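Rhamnosidase B (Bacillus sp., PDB 2OKX) probably hydrolyses terminal alpha-L-rhamnosyl residues of rhamnose-containing glycosides, as an inverting alpha-L-rhamnosidase of glycoside hydrolase family 78. Local coordinates at residues Y219-Q228 with P386-N396; H236-A247 with L337-Y348. One frame throughout, in Å; residues are numbered along the deposited sequence.

Contact 1 of 2, residues Y219-Q228 with P386-N396; sequences YAAALDLRNQ and PFEPSLYTEEN
Y219 and Y392 approach from opposite directions and join at their hydroxyls, Y219 OH donating to Y392 OH at 2.6 Å. Y392 OH in turn donates to E394 OE2 (2.7 Å), meeting the carboxylate on its anti side, so the two bonds run in series. With CG anti to the backbone N (chi1 175°), the Y392 ring lies alongside L223, whose CD2 is 3.6 Å from Y392 CD1. Replacing Y392 by an alanine would probably leave the Y219 hydroxyl without its acceptor and open a gap beside L223 and A221. Q228 CG sits over one face of the F387 ring, 4.0 Å from its centroid, a CH-pi contact; L225 CD2 meets that ring's edge. L391 CD1 reaches the helix backbone, 3.4 Å from Q228 N.

Behind these side chains, A222 N to T393 O (2.9 Å, 159°) ties the strands, and D224 N to L391 O (3.0 Å) carries the pairing past their ends. D224 caps the following helix through N227 N to D224 OD2 (3.2 Å) and forms a salt bridge with R20. Strand 392-393 borders strand 219-223 antiparallel at the edge of a five-stranded sheet, and the chain turns directly from it into an N-capped helix.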
loop_
_atom_site.group_PDB
_atom_site.type_symbol
_atom_site.label_atom_id
_atom_site.label_comp_id
_atom_site.label_asym_id
_atom_site.label_seq_id
_atom_site.Cartn_x
_atom_site.Cartn_y
_atom_site.Cartn_z
ATOM N N TYR A 219 11.501 15.127 24.213
ATOM C CA TYR A 219 10.874 15.841 23.106
ATOM C C TYR A 219 10.880 14.969 21.844
ATOM O O TYR A 219 11.921 14.458 21.450
ATOM C CB TYR A 219 11.644 17.148 22.841
ATOM C CG TYR A 219 11.167 17.933 21.637
ATOM C CD1 TYR A 219 9.954 18.623 21.661
ATOM C CD2 TYR A 219 11.912 17.955 20.459
ATOM C CE1 TYR A 219 9.494 19.309 20.541
ATOM C CE2 TYR A 219 11.461 18.638 19.335
ATOM C CZ TYR A 219 10.252 19.308 19.382
ATOM O OH TYR A 219 9.788 19.957 18.267
ATOM N N ALA A 220 9.714 14.789 21.231
ATOM C CA ALA A 220 9.595 14.004 19.999
ATOM C C ALA A 220 8.480 14.626 19.175
ATOM O O ALA A 220 7.343 14.726 19.632
ATOM C CB ALA A 220 9.269 12.545 20.317
ATOM N N ALA A 221 8.802 15.047 17.958
ATOM C CA ALA A 221 7.807 15.689 17.119
ATOM C C ALA A 221 7.790 15.171 15.692
ATOM O O ALA A 221 8.818 14.764 15.149
ATOM C CB ALA A 221 8.039 17.205 17.118
ATOM N N ALA A 222 6.600 15.188 15.101
ATOM C CA ALA A 222 6.408 14.756 13.728
ATOM C C ALA A 222 6.071 16.020 12.942
ATOM O O ALA A 222 5.122 16.740 13.277
ATOM C CB ALA A 222 5.263 13.741 13.645
ATOM N N LEU A 223 6.859 16.292 11.906
ATOM C CA LEU A 223 6.670 17.481 11.086
ATOM C C LEU A 223 6.359 17.161 9.635
ATOM O O LEU A 223 6.991 16.293 9.038
ATOM C CB LEU A 223 7.934 18.350 11.110
ATOM C CG LEU A 223 8.997 18.172 12.198
ATOM C CD1 LEU A 223 10.141 19.147 11.926
ATOM C CD2 LEU A 223 8.411 18.409 13.572
ATOM N N ASP A 224 5.385 17.863 9.065
ATOM C CA ASP A 224 5.054 17.668 7.663
ATOM C C ASP A 224 5.780 18.790 6.924
ATOM O O ASP A 224 5.205 19.838 6.616
ATOM C CB ASP A 224 3.547 17.759 7.441
ATOM C CG ASP A 224 3.141 17.342 6.042
ATOM O OD1 ASP A 224 1.962 16.977 5.848
ATOM O OD2 ASP A 224 3.998 17.383 5.135
ATOM N N LEU A 225 7.064 18.563 6.672
ATOM C CA LEU A 225 7.906 19.536 5.992
ATOM C C LEU A 225 7.474 19.793 4.555
ATOM O O LEU A 225 7.656 20.893 4.038
ATOM C CB LEU A 225 9.364 19.071 6.030
ATOM C CG LEU A 225 9.999 19.009 7.422
ATOM C CD1 LEU A 225 11.410 18.439 7.330
ATOM C CD2 LEU A 225 10.021 20.402 8.035
ATOM N N ARG A 226 6.902 18.781 3.911
ATOM C CA ARG A 226 6.446 18.919 2.530
ATOM C C ARG A 226 5.387 20.016 2.413
ATOM O O ARG A 226 5.517 20.933 1.602
ATOM C CB ARG A 226 5.872 17.585 2.029
ATOM C CG ARG A 226 5.198 17.638 0.655
ATOM C CD ARG A 226 4.471 16.325 0.382
ATOM N NE ARG A 226 3.570 16.381 -0.766
ATOM C CZ ARG A 226 3.946 16.237 -2.034
ATOM N NH1 ARG A 226 3.043 16.306 -3.007
ATOM N NH2 ARG A 226 5.217 16.018 -2.332
ATOM N N ASN A 227 4.339 19.925 3.228
ATOM C CA ASN A 227 3.272 20.914 3.185
ATOM C C ASN A 227 3.684 22.249 3.821
ATOM O O ASN A 227 3.108 23.292 3.511
ATOM C CB ASN A 227 2.003 20.368 3.862
ATOM C CG ASN A 227 1.368 19.208 3.092
ATOM O OD1 ASN A 227 1.729 18.923 1.945
ATOM N ND2 ASN A 227 0.405 18.544 3.721
ATOM N N GLN A 228 4.683 22.219 4.699
ATOM C CA GLN A 228 5.157 23.437 5.350
ATOM C C GLN A 228 6.036 24.272 4.414
ATOM O O GLN A 228 5.903 25.498 4.359
ATOM C CB GLN A 228 5.939 23.092 6.624
ATOM C CG GLN A 228 6.839 24.216 7.161
ATOM C CD GLN A 228 6.068 25.423 7.686
ATOM O OE1 GLN A 228 6.660 26.461 8.004
ATOM N NE2 GLN A 228 4.751 25.292 7.786
ATOM N N PRO A 386 7.055 31.018 10.532
ATOM C CA PRO A 386 6.525 30.202 11.626
ATOM C C PRO A 386 6.080 28.860 11.044
ATOM O O PRO A 386 5.802 28.762 9.848
ATOM C CB PRO A 386 5.353 31.033 12.135
ATOM C CG PRO A 386 4.855 31.681 10.886
ATOM C CD PRO A 386 6.136 32.123 10.208
ATOM N N PHE A 387 6.022 27.834 11.886
ATOM C CA PHE A 387 5.615 26.500 11.449
ATOM C C PHE A 387 4.101 26.369 11.566
ATOM O O PHE A 387 3.550 26.560 12.645
ATOM C CB PHE A 387 6.285 25.447 12.327
ATOM C CG PHE A 387 6.545 24.147 11.623
ATOM C CD1 PHE A 387 7.837 23.800 11.240
ATOM C CD2 PHE A 387 5.497 23.285 11.318
ATOM C CE1 PHE A 387 8.086 22.607 10.559
ATOM C CE2 PHE A 387 5.732 22.089 10.637
ATOM C CZ PHE A 387 7.030 21.750 10.256
ATOM N N GLU A 388 3.424 26.053 10.463
ATOM C CA GLU A 388 1.971 25.908 10.502
ATOM C C GLU A 388 1.593 24.841 11.535
ATOM O O GLU A 388 1.975 23.680 11.412
ATOM C CB GLU A 388 1.419 25.527 9.123
ATOM C CG GLU A 388 -0.109 25.543 9.072
ATOM C CD GLU A 388 -0.682 25.181 7.710
ATOM O OE1 GLU A 388 -1.928 25.166 7.575
ATOM O OE2 GLU A 388 0.101 24.910 6.776
ATOM N N PRO A 389 0.836 25.233 12.572
ATOM C CA PRO A 389 0.386 24.352 13.657
ATOM C C PRO A 389 -0.187 22.990 13.255
ATOM O O PRO A 389 0.154 21.976 13.855
ATOM C CB PRO A 389 -0.641 25.210 14.386
ATOM C CG PRO A 389 -0.072 26.588 14.231
ATOM C CD PRO A 389 0.322 26.601 12.772
ATOM N N SER A 390 -1.055 22.969 12.250
ATOM C CA SER A 390 -1.675 21.723 11.812
ATOM C C SER A 390 -0.692 20.720 11.196
ATOM O O SER A 390 -1.027 19.547 11.013
ATOM C CB SER A 390 -2.807 22.018 10.823
ATOM O OG SER A 390 -2.320 22.639 9.647
ATOM N N LEU A 391 0.517 21.180 10.894
ATOM C CA LEU A 391 1.534 20.323 10.291
ATOM C C LEU A 391 2.570 19.918 11.329
ATOM O O LEU A 391 3.619 19.378 10.990
ATOM C CB LEU A 391 2.241 21.070 9.150
ATOM C CG LEU A 391 1.364 21.713 8.071
ATOM C CD1 LEU A 391 2.247 22.387 7.025
ATOM C CD2 LEU A 391 0.481 20.658 7.425
ATOM N N TYR A 392 2.261 20.163 12.596
ATOM C CA TYR A 392 3.193 19.876 13.678
ATOM C C TYR A 392 2.536 19.236 14.895
ATOM O O TYR A 392 1.435 19.623 15.289
ATOM C CB TYR A 392 3.858 21.187 14.106
ATOM C CG TYR A 392 4.774 21.080 15.298
ATOM C CD1 TYR A 392 6.126 20.787 15.136
ATOM C CD2 TYR A 392 4.293 21.282 16.594
ATOM C CE1 TYR A 392 6.979 20.703 16.230
ATOM C CE2 TYR A 392 5.138 21.196 17.697
ATOM C CZ TYR A 392 6.478 20.908 17.507
ATOM O OH TYR A 392 7.328 20.835 18.584
ATOM N N THR A 393 3.218 18.263 15.496
ATOM C CA THR A 393 2.704 17.614 16.699
ATOM C C THR A 393 3.807 16.990 17.547
ATOM O O THR A 393 4.771 16.432 17.024
ATOM C CB THR A 393 1.655 16.514 16.384
ATOM O OG1 THR A 393 1.084 16.046 17.616
ATOM C CG2 THR A 393 2.301 15.329 15.653
ATOM N N GLU A 394 3.659 17.104 18.863
ATOM C CA GLU A 394 4.617 16.540 19.802
ATOM C C GLU A 394 4.095 15.210 20.355
ATOM O O GLU A 394 4.685 14.619 21.253
ATOM C CB GLU A 394 4.897 17.540 20.933
ATOM C CG GLU A 394 5.901 18.617 20.523
ATOM C CD GLU A 394 5.948 19.804 21.474
ATOM O OE1 GLU A 394 5.784 19.607 22.695
ATOM O OE2 GLU A 394 6.167 20.935 20.992
ATOM N N GLU A 395 2.972 14.756 19.809
ATOM C CA GLU A 395 2.383 13.478 20.204
ATOM C C GLU A 395 2.836 12.562 19.070
ATOM O O GLU A 395 2.100 12.310 18.120
ATOM C CB GLU A 395 0.863 13.614 20.260
ATOM C CG GLU A 395 0.420 14.720 21.224
ATOM C CD GLU A 395 -1.079 14.895 21.288
ATOM O OE1 GLU A 395 -1.664 15.438 20.323
ATOM O OE2 GLU A 395 -1.674 14.480 22.306
ATOM N N ASN A 396 4.071 12.086 19.192
ATOM C CA ASN A 396 4.719 11.276 18.169
ATOM C C ASN A 396 5.032 9.836 18.574
ATOM O O ASN A 396 6.103 9.538 19.111
ATOM C CB ASN A 396 5.998 12.013 17.745
ATOM C CG ASN A 396 6.775 11.284 16.676
ATOM O OD1 ASN A 396 6.282 10.337 16.058
ATOM N ND2 ASN A 396 8.004 11.733 16.442
HETATM O O HOH W 1 7.052 15.233 22.565
HETATM O O HOH W 2 2.757 16.270 11.801
HETATM O O HOH W 3 1.339 25.367 4.596
#

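Contact 2 of 2, residues H236-A247 with L337-Y348; sequences HANPVSYCGYVA and LATIGTFDQSEY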
loop_
_atom_site.group_PDB
_atom_site.type_symbol
_atom_site.label_atom_id
_atom_site.label_comp_id
_atom_site.label_asym_id
_atom_site.label_seq_id
_atom_site.Cartn_x
_atom_site.Cartn_y
_atom_site.Cartn_z
ATOM N N HIS A 236 -1.668 17.833 -4.613
ATOM C CA HIS A 236 -1.228 16.741 -5.476
ATOM C C HIS A 236 -0.328 15.796 -4.695
ATOM O O HIS A 236 0.039 16.083 -3.559
ATOM C CB HIS A 236 -0.470 17.275 -6.696
ATOM C CG HIS A 236 0.846 17.900 -6.357
ATOM N ND1 HIS A 236 1.010 19.260 -6.207
ATOM C CD2 HIS A 236 2.054 17.344 -6.102
ATOM C CE1 HIS A 236 2.263 19.516 -5.874
ATOM N NE2 HIS A 236 2.917 18.370 -5.803
ATOM N N ALA A 237 0.030 14.672 -5.309
ATOM C CA ALA A 237 0.883 13.694 -4.649
ATOM C C ALA A 237 2.161 13.443 -5.433
ATOM O O ALA A 237 2.718 12.346 -5.391
ATOM C CB ALA A 237 0.124 12.385 -4.449
ATOM N N ASN A 238 2.613 14.455 -6.169
ATOM C CA ASN A 238 3.849 14.337 -6.926
ATOM C C ASN A 238 4.981 14.733 -5.997
ATOM O O ASN A 238 4.778 15.485 -5.046
ATOM C CB ASN A 238 3.861 15.285 -8.129
ATOM C CG ASN A 238 2.787 14.966 -9.137
ATOM O OD1 ASN A 238 2.639 13.819 -9.565
ATOM N ND2 ASN A 238 2.036 15.986 -9.541
ATOM N N PRO A 239 6.184 14.212 -6.244
ATOM C CA PRO A 239 7.311 14.571 -5.387
ATOM C C PRO A 239 7.638 16.051 -5.575
ATOM O O PRO A 239 7.504 16.581 -6.677
ATOM C CB PRO A 239 8.444 13.694 -5.916
ATOM C CG PRO A 239 7.736 12.506 -6.475
ATOM C CD PRO A 239 6.542 13.116 -7.161
ATOM N N VAL A 240 8.037 16.721 -4.503
ATOM C CA VAL A 240 8.442 18.118 -4.608
ATOM C C VAL A 240 9.790 18.201 -3.921
ATOM O O VAL A 240 10.136 17.338 -3.115
ATOM C CB VAL A 240 7.470 19.100 -3.893
ATOM C CG1 VAL A 240 6.074 18.966 -4.461
ATOM C CG2 VAL A 240 7.475 18.856 -2.392
ATOM N N SER A 241 10.568 19.218 -4.258
ATOM C CA SER A 241 11.858 19.406 -3.617
ATOM C C SER A 241 11.856 20.812 -3.046
ATOM O O SER A 241 11.250 21.720 -3.618
ATOM C CB SER A 241 12.997 19.248 -4.622
ATOM O OG SER A 241 13.093 17.909 -5.078
ATOM N N TYR A 242 12.493 20.982 -1.898
ATOM C CA TYR A 242 12.572 22.293 -1.279
ATOM C C TYR A 242 13.952 22.507 -0.701
ATOM O O TYR A 242 14.664 21.556 -0.381
ATOM C CB TYR A 242 11.505 22.470 -0.184
ATOM C CG TYR A 242 11.340 21.299 0.759
ATOM C CD1 TYR A 242 10.257 20.425 0.629
ATOM C CD2 TYR A 242 12.265 21.058 1.776
ATOM C CE1 TYR A 242 10.101 19.334 1.491
ATOM C CE2 TYR A 242 12.118 19.972 2.638
ATOM C CZ TYR A 242 11.033 19.114 2.487
ATOM O OH TYR A 242 10.893 18.033 3.332
ATOM N N CYS A 243 14.323 23.775 -0.582
ATOM C CA CYS A 243 15.618 24.160 -0.054
ATOM C C CYS A 243 15.382 25.031 1.174
ATOM O O CYS A 243 14.654 26.017 1.108
ATOM C CB CYS A 243 16.385 24.952 -1.114
ATOM S SG CYS A 243 18.002 25.532 -0.586
ATOM N N GLY A 244 15.988 24.662 2.295
ATOM C CA GLY A 244 15.805 25.438 3.505
ATOM C C GLY A 244 16.231 24.698 4.754
ATOM O O GLY A 244 16.852 23.633 4.678
ATOM N N TYR A 245 15.896 25.263 5.910
ATOM C CA TYR A 245 16.258 24.657 7.187
ATOM C C TYR A 245 15.104 24.658 8.173
ATOM O O TYR A 245 14.082 25.309 7.966
ATOM C CB TYR A 245 17.389 25.431 7.875
ATOM C CG TYR A 245 18.625 25.699 7.059
ATOM C CD1 TYR A 245 18.662 26.736 6.128
ATOM C CD2 TYR A 245 19.772 24.932 7.242
ATOM C CE1 TYR A 245 19.821 27.004 5.400
ATOM C CE2 TYR A 245 20.932 25.188 6.521
ATOM C CZ TYR A 245 20.949 26.223 5.604
ATOM O OH TYR A 245 22.097 26.462 4.888
ATOM N N VAL A 246 15.291 23.909 9.250
ATOM C CA VAL A 246 14.340 23.887 10.347
ATOM C C VAL A 246 15.173 24.562 11.422
ATOM O O VAL A 246 16.350 24.238 11.580
ATOM C CB VAL A 246 13.992 22.462 10.816
ATOM C CG1 VAL A 246 13.377 22.519 12.216
ATOM C CG2 VAL A 246 13.007 21.826 9.851
ATOM N N ALA A 247 14.585 25.498 12.156
ATOM C CA ALA A 247 15.347 26.189 13.186
ATOM C C ALA A 247 14.589 26.344 14.494
ATOM O O ALA A 247 13.374 26.551 14.505
ATOM C CB ALA A 247 15.784 27.557 12.676
ATOM N N LEU A 337 9.275 25.624 16.696
ATOM C CA LEU A 337 10.187 25.512 15.567
ATOM C C LEU A 337 9.773 26.492 14.486
ATOM O O LEU A 337 8.625 26.933 14.436
ATOM C CB LEU A 337 10.154 24.094 14.970
ATOM C CG LEU A 337 10.448 22.890 15.864
ATOM C CD1 LEU A 337 10.283 21.609 15.063
ATOM C CD2 LEU A 337 11.849 22.988 16.411
ATOM N N ALA A 338 10.721 26.825 13.624
ATOM C CA ALA A 338 10.473 27.720 12.505
ATOM C C ALA A 338 11.244 27.147 11.327
ATOM O O ALA A 338 12.169 26.361 11.514
ATOM C CB ALA A 338 10.978 29.121 12.827
ATOM N N THR A 339 10.855 27.516 10.115
ATOM C CA THR A 339 11.578 27.036 8.952
ATOM C C THR A 339 12.154 28.244 8.234
ATOM O O THR A 339 11.579 29.331 8.275
ATOM C CB THR A 339 10.674 26.227 7.998
ATOM O OG1 THR A 339 9.554 27.022 7.597
ATOM C CG2 THR A 339 10.178 24.967 8.691
ATOM N N ILE A 340 13.305 28.053 7.603
ATOM C CA ILE A 340 13.971 29.123 6.875
ATOM C C ILE A 340 13.971 28.770 5.392
ATOM O O ILE A 340 14.588 27.788 4.979
ATOM C CB ILE A 340 15.419 29.294 7.362
ATOM C CG1 ILE A 340 15.436 29.398 8.888
ATOM C CG2 ILE A 340 16.028 30.548 6.744
ATOM C CD1 ILE A 340 16.825 29.500 9.487
ATOM N N GLY A 341 13.273 29.581 4.602
ATOM C CA GLY A 341 13.165 29.345 3.174
ATOM C C GLY A 341 11.821 29.890 2.726
ATOM O O GLY A 341 11.274 30.771 3.389
ATOM N N THR A 342 11.265 29.381 1.631
ATOM C CA THR A 342 11.862 28.322 0.826
ATOM C C THR A 342 12.726 28.962 -0.263
ATOM O O THR A 342 12.204 29.600 -1.172
ATOM C CB THR A 342 10.750 27.477 0.182
ATOM O OG1 THR A 342 9.823 27.073 1.201
ATOM C CG2 THR A 342 11.328 26.246 -0.500
ATOM N N PHE A 343 14.040 28.781 -0.170
ATOM C CA PHE A 343 14.966 29.380 -1.125
ATOM C C PHE A 343 14.703 28.997 -2.575
ATOM O O PHE A 343 14.845 29.824 -3.471
ATOM C CB PHE A 343 16.410 29.051 -0.739
ATOM C CG PHE A 343 16.792 29.545 0.632
ATOM C CD1 PHE A 343 16.769 28.687 1.729
ATOM C CD2 PHE A 343 17.132 30.879 0.832
ATOM C CE1 PHE A 343 17.079 29.152 3.008
ATOM C CE2 PHE A 343 17.443 31.356 2.105
ATOM C CZ PHE A 343 17.417 30.490 3.196
ATOM N N ASP A 344 14.323 27.746 -2.801
ATOM C CA ASP A 344 14.013 27.268 -4.141
ATOM C C ASP A 344 13.210 25.980 -3.990
ATOM O O ASP A 344 13.262 25.330 -2.947
ATOM C CB ASP A 344 15.297 27.015 -4.940
ATOM C CG ASP A 344 15.032 26.826 -6.422
ATOM O OD1 ASP A 344 13.906 27.130 -6.865
ATOM O OD2 ASP A 344 15.947 26.386 -7.149
ATOM N N GLN A 345 12.460 25.620 -5.023
ATOM C CA GLN A 345 11.638 24.418 -4.974
ATOM C C GLN A 345 11.314 23.923 -6.370
ATOM O O GLN A 345 11.672 24.551 -7.365
ATOM C CB GLN A 345 10.333 24.718 -4.243
ATOM C CG GLN A 345 9.629 25.942 -4.795
ATOM C CD GLN A 345 8.314 26.222 -4.114
ATOM O OE1 GLN A 345 7.289 25.633 -4.449
ATOM N NE2 GLN A 345 8.335 27.122 -3.141
ATOM N N SER A 346 10.624 22.790 -6.435
ATOM C CA SER A 346 10.233 22.218 -7.710
ATOM C C SER A 346 9.307 21.029 -7.499
ATOM O O SER A 346 9.278 20.434 -6.421
ATOM C CB SER A 346 11.468 21.787 -8.508
ATOM O OG SER A 346 12.193 20.773 -7.840
ATOM N N GLU A 347 8.536 20.713 -8.534
ATOM C CA GLU A 347 7.606 19.594 -8.508
ATOM C C GLU A 347 8.061 18.648 -9.603
ATOM O O GLU A 347 8.314 19.075 -10.730
ATOM C CB GLU A 347 6.182 20.076 -8.786
ATOM C CG GLU A 347 5.168 18.955 -8.946
ATOM C CD GLU A 347 3.764 19.477 -9.171
ATOM O OE1 GLU A 347 3.628 20.679 -9.470
ATOM O OE2 GLU A 347 2.798 18.687 -9.058
ATOM N N TYR A 348 8.160 17.366 -9.275
ATOM C CA TYR A 348 8.624 16.382 -10.237
ATOM C C TYR A 348 7.546 15.497 -10.850
ATOM O O TYR A 348 6.856 14.762 -10.149
ATOM C CB TYR A 348 9.693 15.502 -9.584
ATOM C CG TYR A 348 10.298 14.471 -10.507
ATOM C CD1 TYR A 348 10.955 14.853 -11.679
ATOM C CD2 TYR A 348 10.233 13.110 -10.203
ATOM C CE1 TYR A 348 11.533 13.907 -12.522
ATOM C CE2 TYR A 348 10.808 12.155 -11.039
ATOM C CZ TYR A 348 11.457 12.563 -12.196
ATOM O OH TYR A 348 12.030 11.627 -13.023
#
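N238 and E347 bond through their side chains: N238 ND2 donates to E347 OE2 at 2.8 Å and 159°, on the anti side of the carboxylate, while N238 OD1 accepts from S623 N. E347 OE2 also lies over the centre of the H236 ring, 3.1 Å above its plane, carboxylate and imidazole 20° apart. E347 arrives extended, CG anti to the backbone N (chi1 173°).

Backbone bonds form two antiparallel ladders. In one, S241 N to S346 O (2.8 Å) and its return bond join the central pair, flanked by the non-hydrogen-bonded pairs V240-E347 and Y242-Q345; in the other, Y245 pairs with I340 and A247 with A338. Between them the register shifts by two, and F343 N to C243 O (3.1 Å) bridges the break, beside the cis peptide before T342. A CB on G244 would probably clash with I340 O.

Apolar contacts line the second ladder and the break. C243 SG touches F343 CB at 3.9 Å, Y245 CE1 meets F343 CE1 at 4.2 Å, and A247 CB lies 3.9 Å from I340 CD1; helix 362-370 packs on C243, Y245 and F343. The whole is an interrupted antiparallel beta ladder, strand 240-252 taking two successive partners.

Followed from the N terminus, the chain reaches strand 219-223 and helix 225-229 after more than 200 residues, then strand 240-252. The return segment 337-348 closes contact 2 across 89 intervening residues, rich in strand and without helix. Only later does 386-396 come back to 219-228, so contact 1 closes the larger loop and encloses contact 2 entirely. The contacts belong to different sheets, their centres about 14 Å apart, and helix 225-229, part of contact 1, reaches across to contact 2. Its R226 NH1 lies 2.8 Å from N238 O, a probable hydrogen bond, and L225 CB packs on Y242 OH at 3.3 Å. F387 CB meets L337 O at 3.5 Å, joining the two return segments directly.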